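Local coordinates for benzoylformate decarboxylase (Mycobacterium smegmatis, PDB 4Q9D), which is a thiamine pyrophosphate-family enzyme, built from N-terminal, central and C-terminal domains and binding a magnesium ion, at residues B[367-370]-B[371-374]; B[353-356]-B[357-361]; B[205-208]-B[209-213]. One frame throughout, in Å; residues are numbered along the deposited sequence.

Interaction 1: residues B[367-370]-B[371-374]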
loop_
_atom_site.group_PDB
_atom_site.type_symbol
_atom_site.label_atom_id
_atom_site.label_comp_id
_atom_site.label_asym_id
_atom_site.label_seq_id
_atom_site.Cartn_x
_atom_site.Cartn_y
_atom_site.Cartn_z
ATOM N N VAL B 367 25.831 7.705 -42.888
ATOM C CA VAL B 367 25.556 6.305 -43.278
ATOM C C VAL B 367 24.190 5.750 -42.836
ATOM O O VAL B 367 23.751 4.711 -43.318
ATOM C CB VAL B 367 26.680 5.339 -42.821
ATOM C CG1 VAL B 367 28.044 5.872 -43.250
ATOM C CG2 VAL B 367 26.663 5.191 -41.333
ATOM N N LYS B 368 23.525 6.418 -41.900
ATOM C CA LYS B 368 22.239 5.910 -41.430
ATOM C C LYS B 368 21.198 5.770 -42.548
ATOM O O LYS B 368 20.892 6.738 -43.257
ATOM C CB LYS B 368 21.690 6.796 -40.301
ATOM C CG LYS B 368 20.319 6.385 -39.852
ATOM C CD LYS B 368 19.883 7.205 -38.657
ATOM C CE LYS B 368 19.451 8.586 -39.091
ATOM N NZ LYS B 368 18.149 8.473 -39.796
ATOM N N PRO B 369 20.637 4.564 -42.724
ATOM C CA PRO B 369 19.546 4.457 -43.698
ATOM C C PRO B 369 18.414 5.398 -43.299
ATOM O O PRO B 369 18.152 5.642 -42.112
ATOM C CB PRO B 369 19.097 2.992 -43.576
ATOM C CG PRO B 369 20.257 2.291 -43.050
ATOM C CD PRO B 369 20.970 3.267 -42.130
ATOM N N ASP B 370 17.740 5.930 -44.310
ATOM C CA ASP B 370 16.688 6.894 -44.107
ATOM C C ASP B 370 15.519 6.341 -43.244
ATOM O O ASP B 370 14.918 7.079 -42.468
ATOM C CB ASP B 370 16.223 7.424 -45.475
ATOM C CG ASP B 370 15.168 8.517 -45.355
ATOM O OD1 ASP B 370 14.009 8.266 -45.771
ATOM O OD2 ASP B 370 15.494 9.620 -44.838
ATOM N N ASP B 371 15.219 5.052 -43.367
ATOM C CA ASP B 371 14.102 4.438 -42.646
ATOM C C ASP B 371 14.535 3.733 -41.357
ATOM O O ASP B 371 13.749 3.002 -40.779
ATOM C CB ASP B 371 13.368 3.422 -43.533
ATOM C CG ASP B 371 14.272 2.278 -43.971
ATOM O OD1 ASP B 371 15.505 2.374 -43.742
ATOM O OD2 ASP B 371 13.767 1.286 -44.552
ATOM N N ALA B 372 15.777 3.930 -40.919
ATOM C CA ALA B 372 16.243 3.313 -39.682
ATOM C C ALA B 372 15.531 3.881 -38.448
ATOM O O ALA B 372 15.107 5.038 -38.432
ATOM C CB ALA B 372 17.768 3.469 -39.540
ATOM N N ALA B 373 15.401 3.063 -37.408
ATOM C CA ALA B 373 14.920 3.565 -36.116
ATOM C C ALA B 373 16.132 3.948 -35.276
ATOM O O ALA B 373 17.179 3.291 -35.317
ATOM C CB ALA B 373 14.085 2.510 -35.401
ATOM N N VAL B 374 16.002 5.017 -34.515
ATOM C CA VAL B 374 17.077 5.412 -33.629
ATOM C C VAL B 374 16.641 5.157 -32.180
ATOM O O VAL B 374 15.538 5.558 -31.799
ATOM C CB VAL B 374 17.444 6.912 -33.823
ATOM C CG1 VAL B 374 18.356 7.405 -32.674
ATOM C CG2 VAL B 374 18.139 7.114 -35.182
HETATM O O HOH W 1 16.494 7.168 -38.414
HETATM O O HOH W 2 13.668 6.790 -40.060
#
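Lys368, just past the end of helix 357-367, reaches over a type I beta turn, Pro369 to Ala372, that leads into strand 373-377. Its CG lies anti to the backbone N (chi1 175°) and meets Ala372 CB at 3.9 Å. Farther along, CD meets Val374 CG2, the two side chains crossing at about a right angle. Bends at chi3 and chi4 then carry NZ back to a water that it donates to, and this water in turn donates to Ala372 O. Pro369 supplies the turn's closing acceptor: Ala372 N bonds to Pro369 O at 3.2 Å with an N-H...O angle of 163°. The approach is well off the lone pairs, since the donor stands 64° out of the carbonyl plane. The proline ring uses two corners, CD facing Ala372 CB at 4.1 Å and CB resting 3.6 Å from Asp371 OD1, while outside the turn the ring touches Leu517 of helix 506-518. Asp370 CB points away from 371-374 yet lies 3.3 Å from Asp371 N; otherwise the backbone carries its part. A second water bridges the two arms of the turn, donating to Asp370 O at 2.7 Å and to Ala372 O at 2.8 Å.

Interaction 2: residues B[353-356]-B[357-361]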
loop_
_atom_site.group_PDB
_atom_site.type_symbol
_atom_site.label_atom_id
_atom_site.label_comp_id
_atom_site.label_asym_id
_atom_site.label_seq_id
_atom_site.Cartn_x
_atom_site.Cartn_y
_atom_site.Cartn_z
ATOM N N ALA B 353 40.533 8.452 -33.143
ATOM C CA ALA B 353 40.046 8.186 -31.794
ATOM C C ALA B 353 41.117 8.600 -30.812
ATOM O O ALA B 353 42.295 8.404 -31.076
ATOM C CB ALA B 353 39.717 6.719 -31.636
ATOM N N PRO B 354 40.714 9.169 -29.668
ATOM C CA PRO B 354 39.323 9.407 -29.285
ATOM C C PRO B 354 38.798 10.668 -29.938
ATOM O O PRO B 354 39.500 11.667 -30.026
ATOM C CB PRO B 354 39.404 9.582 -27.764
ATOM C CG PRO B 354 40.734 10.174 -27.556
ATOM C CD PRO B 354 41.641 9.512 -28.580
ATOM N N MET B 355 37.557 10.606 -30.403
ATOM C CA MET B 355 36.963 11.707 -31.147
ATOM C C MET B 355 35.847 12.396 -30.362
ATOM O O MET B 355 35.416 11.916 -29.302
ATOM C CB MET B 355 36.439 11.184 -32.477
ATOM C CG MET B 355 35.390 10.133 -32.319
ATOM S SD MET B 355 35.023 9.314 -33.876
ATOM C CE MET B 355 36.367 8.133 -33.965
ATOM N N THR B 356 35.414 13.549 -30.862
ATOM C CA THR B 356 34.294 14.258 -30.275
ATOM C C THR B 356 32.997 13.478 -30.548
ATOM O O THR B 356 32.883 12.763 -31.547
ATOM C CB THR B 356 34.157 15.664 -30.887
ATOM O OG1 THR B 356 33.937 15.541 -32.293
ATOM C CG2 THR B 356 35.416 16.489 -30.649
ATOM N N SER B 357 32.008 13.623 -29.681
ATOM C CA SER B 357 30.693 13.060 -30.005
ATOM C C SER B 357 30.116 13.710 -31.276
ATOM O O SER B 357 29.343 13.095 -32.026
ATOM C CB SER B 357 29.723 13.196 -28.819
ATOM O OG SER B 357 29.799 14.481 -28.224
ATOM N N ASN B 358 30.499 14.955 -31.524
ATOM C CA ASN B 358 30.095 15.633 -32.754
ATOM C C ASN B 358 30.580 14.875 -34.007
ATOM O O ASN B 358 29.823 14.693 -34.970
ATOM C CB ASN B 358 30.587 17.087 -32.724
ATOM C CG ASN B 358 30.141 17.876 -33.938
ATOM O OD1 ASN B 358 28.944 18.034 -34.176
ATOM N ND2 ASN B 358 31.104 18.369 -34.723
ATOM N N ALA B 359 31.832 14.405 -33.987
ATOM C CA ALA B 359 32.350 13.574 -35.077
ATOM C C ALA B 359 31.531 12.302 -35.234
ATOM O O ALA B 359 31.179 11.921 -36.341
ATOM C CB ALA B 359 33.808 13.204 -34.820
ATOM N N VAL B 360 31.249 11.630 -34.116
ATOM C CA VAL B 360 30.544 10.346 -34.141
ATOM C C VAL B 360 29.176 10.468 -34.784
ATOM O O VAL B 360 28.809 9.659 -35.626
ATOM C CB VAL B 360 30.322 9.759 -32.695
ATOM C CG1 VAL B 360 29.453 8.497 -32.756
ATOM C CG2 VAL B 360 31.634 9.486 -32.018
ATOM N N TYR B 361 28.397 11.465 -34.358
ATOM C CA TYR B 361 27.037 11.609 -34.889
ATOM C C TYR B 361 27.003 12.050 -36.346
ATOM O O TYR B 361 26.098 11.669 -37.086
ATOM C CB TYR B 361 26.181 12.522 -34.013
ATOM C CG TYR B 361 25.653 11.824 -32.775
ATOM C CD1 TYR B 361 24.363 11.296 -32.743
ATOM C CD2 TYR B 361 26.457 11.666 -31.645
ATOM C CE1 TYR B 361 23.884 10.619 -31.594
ATOM C CE2 TYR B 361 25.990 11.008 -30.508
ATOM C CZ TYR B 361 24.709 10.493 -30.484
ATOM O OH TYR B 361 24.277 9.870 -29.333
#
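This is an N-terminal helix cap joined to a hydrophobic staple, formed where the loop before helix 357-367 turns into that helix, close to strand 523-528 of the C-terminal sheet. Thr356 occupies the N-cap position. Its OG1 accepts from Ala359 N at 2.9 Å with an N-H...O angle of 155°, the defining capping bond. The torsion explains the reach: chi1 of 60° sets OG1 between the backbone N and the carbonyl carbon, turned over the first turn of the helix, where it also lies 3.4 Å from Ala359 CB. The backbone oxygen of the same residue starts the regular helical pattern. Val360 N donates to Thr356 O at 3.2 Å, and Tyr361 N follows with Ser357 O.

The staple pairs the residue before the cap with the fourth residue after it. Met355 CG meets Val360 CG2 at 3.8 Å and its SD lies 3.9 Å from the same methyl, the two side chains crossing at about a right angle. Met355 CB adds a contact with Ala359 CB at 4.1 Å. Both Met355 and Val360 also touch Val527 of strand 523-528, which continues this apolar patch into the sheet.

Asp348 OD2 is hydrogen-bonded to both Thr356 OG1 and Asn358 ND2, while Ser357 OG bonds to Asp384 and Asn358 OD1 to Trp388. The Asp348 carboxylate, accepting from Thr356 OG1, probably polarises the hydroxyl and makes its oxygen a better acceptor for Ala359 N; a negative charge near the helix N-terminus would also be favourable to the helix dipole.

Interaction 3: residues B[205-208]-B[209-213]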
loop_
_atom_site.group_PDB
_atom_site.type_symbol
_atom_site.label_atom_id
_atom_site.label_comp_id
_atom_site.label_asym_id
_atom_site.label_seq_id
_atom_site.Cartn_x
_atom_site.Cartn_y
_atom_site.Cartn_z
ATOM N N LEU B 205 2.749 25.775 -30.738
ATOM C CA LEU B 205 2.244 24.430 -30.614
ATOM C C LEU B 205 3.341 23.501 -30.107
ATOM O O LEU B 205 4.469 23.559 -30.593
ATOM C CB LEU B 205 1.737 23.945 -31.969
ATOM C CG LEU B 205 1.248 22.496 -32.024
ATOM C CD1 LEU B 205 0.017 22.339 -31.100
ATOM C CD2 LEU B 205 0.914 22.103 -33.459
ATOM N N VAL B 206 3.005 22.660 -29.123
ATOM C CA VAL B 206 3.914 21.621 -28.633
ATOM C C VAL B 206 3.289 20.271 -28.922
ATOM O O VAL B 206 2.150 20.028 -28.532
ATOM C CB VAL B 206 4.176 21.724 -27.094
ATOM C CG1 VAL B 206 5.204 20.701 -26.665
ATOM C CG2 VAL B 206 4.629 23.137 -26.692
ATOM N N LEU B 207 4.031 19.406 -29.612
ATOM C CA LEU B 207 3.589 18.061 -29.941
ATOM C C LEU B 207 4.529 17.082 -29.253
ATOM O O LEU B 207 5.703 16.956 -29.621
ATOM C CB LEU B 207 3.583 17.818 -31.468
ATOM C CG LEU B 207 2.574 18.642 -32.307
ATOM C CD1 LEU B 207 2.765 18.427 -33.822
ATOM C CD2 LEU B 207 1.120 18.332 -31.921
ATOM N N GLY B 208 3.996 16.389 -28.250
ATOM C CA GLY B 208 4.771 15.489 -27.416
ATOM C C GLY B 208 4.606 14.026 -27.798
ATOM O O GLY B 208 3.933 13.691 -28.781
ATOM N N PRO B 209 5.236 13.143 -27.017
ATOM C CA PRO B 209 5.297 11.706 -27.325
ATOM C C PRO B 209 3.936 11.005 -27.513
ATOM O O PRO B 209 3.918 9.983 -28.201
ATOM C CB PRO B 209 5.997 11.115 -26.101
ATOM C CG PRO B 209 6.873 12.267 -25.567
ATOM C CD PRO B 209 6.049 13.516 -25.837
ATOM N N GLU B 210 2.840 11.496 -26.919
ATOM C CA GLU B 210 1.559 10.796 -27.076
ATOM C C GLU B 210 1.139 10.792 -28.525
ATOM O O GLU B 210 0.368 9.927 -28.957
ATOM C CB GLU B 210 0.444 11.433 -26.253
ATOM C CG GLU B 210 0.612 11.316 -24.751
ATOM C CD GLU B 210 -0.617 11.857 -24.031
ATOM O OE1 GLU B 210 -0.497 12.878 -23.344
ATOM O OE2 GLU B 210 -1.707 11.279 -24.187
ATOM N N VAL B 211 1.619 11.773 -29.279
ATOM C CA VAL B 211 1.177 11.923 -30.673
ATOM C C VAL B 211 1.699 10.777 -31.513
ATOM O O VAL B 211 0.936 10.113 -32.212
ATOM C CB VAL B 211 1.551 13.330 -31.240
ATOM C CG1 VAL B 211 1.224 13.442 -32.714
ATOM C CG2 VAL B 211 0.799 14.395 -30.459
ATOM N N ASP B 212 2.995 10.509 -31.413
ATOM C CA ASP B 212 3.572 9.375 -32.125
ATOM C C ASP B 212 2.952 8.043 -31.632
ATOM O O ASP B 212 2.643 7.169 -32.432
ATOM C CB ASP B 212 5.106 9.342 -31.973
ATOM C CG ASP B 212 5.778 8.484 -33.033
ATOM O OD1 ASP B 212 5.352 8.572 -34.206
ATOM O OD2 ASP B 212 6.707 7.708 -32.705
ATOM N N ARG B 213 2.736 7.897 -30.325
ATOM C CA ARG B 213 2.158 6.651 -29.804
ATOM C C ARG B 213 0.718 6.448 -30.263
ATOM O O ARG B 213 0.279 5.321 -30.395
ATOM C CB ARG B 213 2.267 6.566 -28.278
ATOM C CG ARG B 213 3.698 6.512 -27.795
ATOM C CD ARG B 213 3.820 6.060 -26.326
ATOM N NE ARG B 213 5.219 5.731 -26.011
ATOM C CZ ARG B 213 5.999 6.466 -25.216
ATOM N NH1 ARG B 213 5.536 7.569 -24.633
ATOM N NH2 ARG B 213 7.253 6.093 -24.993
#
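The flat group that links Gly208 to Val211 is the trans peptide between Gly208 and Pro209, and its oxygen does the touching. Val211 N donates to Gly208 O at 3.0 Å, tilted 34° from the carbonyl plane, so that it comes neither squarely within the plane nor straight over a face. The N-H...O angle of 160° shows a fairly straight bond. On the peptide edge opposite the oxygen, the trans geometry places Pro209 CD 2.8 Å from Gly208 CA.

The same oxygen also lies under the Val211 side chain, with CB at 3.4 Å and CG2 at 3.6 Å. CG2 is placed there by chi1 of 174°, which sets this methyl beside the backbone N, on the flank of the N-H that makes the bond. From there it meets Leu207 CD2 at 4.2 Å, a single light apolar touch between the end of the strand and the helix.

The setting is the first beta-alpha connection of the central domain's Rossmann-like sheet, where strand 203-207 passes through Gly208 into helix 209-213. Asp212 pairs with Arg239 in a salt bridge and takes a bond from Ala395 N, while Arg213 NE bonds to Gln62 OE1, so polar groups of this short helix meet residues from the regions of both other family domains, the C-terminal and N-terminal TPP-binding ones.

Ser241 OG is hydrogen-bonded to both Gly208 O and Asp212 N. The buried carbonyl is therefore gripped by two partners, one backbone amide and one hydroxyl, which together should hold the strand-to-helix peptide in a fixed orientation.

Along the chain the order is interaction 3, then interaction 2, then interaction 1. Interactions 2 and 1 mark the two ends of one element, helix 357-367: interaction 2 lies at its start, and interaction 1 carries the chain from its end into strand 373-377 of the C-terminal sheet. Their centres are about 19 Å apart, with nearest atoms about 6 Å apart. Interaction 3 belongs to the parallel sheet of the central domain, about 21 Å from interaction 1 and about 31 Å from interaction 2, centre to centre. None of the three touches another. Interaction 3 passes from strand to helix, interaction 2 from loop to helix, and interaction 1 from helix through a turn to strand; together they are junctions between secondary-structure elements, two in the C-terminal domain and one in the central domain.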